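Local structure of protein P47 (Clostridium botulinum, 6EKT) at residues F247-N250 against M251-R255. The protein is of the tubular lipid-binding type and may form part of a progenitor toxin complex that protects botulinum neurotoxin during its passage through the host gut. Numbering follows the deposited sequence.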
loop_
_atom_site.group_PDB
_atom_site.type_symbol
_atom_site.label_atom_id
_atom_site.label_comp_id
_atom_site.label_asym_id
_atom_site.label_seq_id
_atom_site.Cartn_x
_atom_site.Cartn_y
_atom_site.Cartn_z
ATOM N N PHE A 247 -0.568 -10.084 -0.007
ATOM C CA PHE A 247 0.706 -10.446 0.636
ATOM C C PHE A 247 0.899 -11.982 0.592
ATOM O O PHE A 247 1.960 -12.475 0.194
ATOM C CB PHE A 247 0.731 -9.920 2.080
ATOM C CG PHE A 247 1.931 -10.354 2.878
ATOM C CD1 PHE A 247 3.214 -9.894 2.559
ATOM C CD2 PHE A 247 1.778 -11.252 3.941
ATOM C CE1 PHE A 247 4.323 -10.310 3.292
ATOM C CE2 PHE A 247 2.887 -11.664 4.691
ATOM C CZ PHE A 247 4.152 -11.193 4.371
ATOM N N LEU A 248 -0.136 -12.709 0.989
ATOM C CA LEU A 248 -0.097 -14.182 0.971
ATOM C C LEU A 248 0.106 -14.709 -0.445
ATOM O O LEU A 248 0.936 -15.580 -0.653
ATOM C CB LEU A 248 -1.374 -14.761 1.580
ATOM C CG LEU A 248 -1.535 -14.595 3.092
ATOM C CD1 LEU A 248 -2.911 -15.075 3.541
ATOM C CD2 LEU A 248 -0.433 -15.336 3.856
ATOM N N GLN A 249 -0.640 -14.166 -1.406
ATOM C CA GLN A 249 -0.649 -14.666 -2.766
ATOM C C GLN A 249 0.685 -14.391 -3.459
ATOM O O GLN A 249 1.254 -15.295 -4.091
ATOM C CB GLN A 249 -1.809 -14.050 -3.567
ATOM C CG GLN A 249 -1.876 -14.459 -5.041
ATOM C CD GLN A 249 -2.112 -15.950 -5.242
ATOM O OE1 GLN A 249 -2.956 -16.555 -4.579
ATOM N NE2 GLN A 249 -1.387 -16.533 -6.184
ATOM N N ASN A 250 1.206 -13.173 -3.273
ATOM C CA ASN A 250 2.325 -12.686 -4.073
ATOM C C ASN A 250 3.661 -12.556 -3.394
ATOM O O ASN A 250 4.688 -12.374 -4.062
ATOM C CB ASN A 250 1.933 -11.363 -4.721
ATOM C CG ASN A 250 0.668 -11.491 -5.508
ATOM O OD1 ASN A 250 -0.390 -10.993 -5.092
ATOM N ND2 ASN A 250 0.742 -12.206 -6.625
ATOM N N MET A 251 3.683 -12.655 -2.078
ATOM C CA MET A 251 4.959 -12.619 -1.380
ATOM C C MET A 251 5.252 -13.898 -0.583
ATOM O O MET A 251 6.405 -14.359 -0.517
ATOM C CB MET A 251 5.050 -11.339 -0.557
ATOM C CG MET A 251 5.092 -10.165 -1.517
ATOM S SD MET A 251 4.354 -8.664 -0.932
ATOM C CE MET A 251 5.840 -7.937 -0.273
ATOM N N VAL A 252 4.206 -14.490 -0.023
ATOM C CA VAL A 252 4.379 -15.695 0.793
ATOM C C VAL A 252 4.296 -16.993 -0.022
ATOM O O VAL A 252 5.150 -17.864 0.153
ATOM C CB VAL A 252 3.407 -15.717 1.995
ATOM C CG1 VAL A 252 3.508 -17.016 2.787
ATOM C CG2 VAL A 252 3.686 -14.540 2.925
ATOM N N LEU A 253 3.281 -17.126 -0.881
ATOM C CA LEU A 253 2.995 -18.405 -1.565
ATOM C C LEU A 253 4.204 -18.985 -2.299
ATOM O O LEU A 253 4.430 -20.183 -2.224
ATOM C CB LEU A 253 1.780 -18.303 -2.520
ATOM C CG LEU A 253 1.137 -19.613 -3.034
ATOM C CD1 LEU A 253 0.453 -20.364 -1.886
ATOM C CD2 LEU A 253 0.145 -19.360 -4.162
ATOM N N SER A 254 4.990 -18.139 -2.963
ATOM C CA SER A 254 6.158 -18.600 -3.740
ATOM C C SER A 254 7.479 -18.673 -2.954
ATOM O O SER A 254 8.548 -18.961 -3.543
ATOM C CB SER A 254 6.348 -17.729 -4.982
ATOM O OG SER A 254 6.816 -16.457 -4.582
ATOM N N ARG A 255 7.411 -18.446 -1.637
ATOM C CA ARG A 255 8.604 -18.503 -0.786
ATOM C C ARG A 255 8.488 -19.449 0.409
ATOM O O ARG A 255 9.506 -19.861 0.931
ATOM C CB ARG A 255 8.995 -17.114 -0.284
ATOM C CG ARG A 255 9.380 -16.120 -1.387
ATOM C CD ARG A 255 10.689 -16.508 -2.080
ATOM N NE ARG A 255 11.777 -16.716 -1.121
ATOM C CZ ARG A 255 12.937 -17.298 -1.405
ATOM N NH1 ARG A 255 13.190 -17.744 -2.628
ATOM N NH2 ARG A 255 13.855 -17.442 -0.459
HETATM O O HOH W 1 4.133 -15.673 -3.926
#
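Phe247 meets both Met251 and Val252, and it does so with its backbone as well as its ring. Phe247 O accepts two N-H groups: Met251 N at 2.9 Å, in the usual helical spacing, and Val252 N at 3.0 Å, one residue further on. The second donor lies in the carbonyl plane, whereas the first is tilted 32° from it. With CG anti to the backbone N (chi1 174°), the ring is carried alongside the next turn. There CG2 of Val252 sits over one face, 3.5 Å from CE2 of Phe247, in a CH-pi contact, while SD of Met251 lies at the ring edge, 3.9 Å from CD1 of Phe247, a Met-aromatic contact. Phe430 stacks on the same ring, and Met251 goes on to touch Phe403 and Leu406 of helix 403-409.

At Leu248 the widening continues, because Leu248 O takes Leu253 N at 2.8 Å in a second i to i+5 bond. Two such bonds in succession mark a pi-type turn, here within helix 244-252, which follows strand 238-242 in this elongated TULIP-family protein. The Leu248 side chain touches Val252 more loosely, CD2 of Leu248 lying 4.3 Å from CB of Val252, and both side chains also rest on Ile281 of strand 279-288.

The Gln249 and Leu253 side chains extend alongside each other in a common direction; a bend at chi2 (63°) brings NE2 of Gln249 to 3.8 Å from CD2 of Leu253. The carbonyl oxygen of Gln249 accepts a hydrogen bond from a water, which in turn accepts one from Ser254 N, linking two peptide groups of the same chain. The side chain of Asn250 touches the loop residue Trp188.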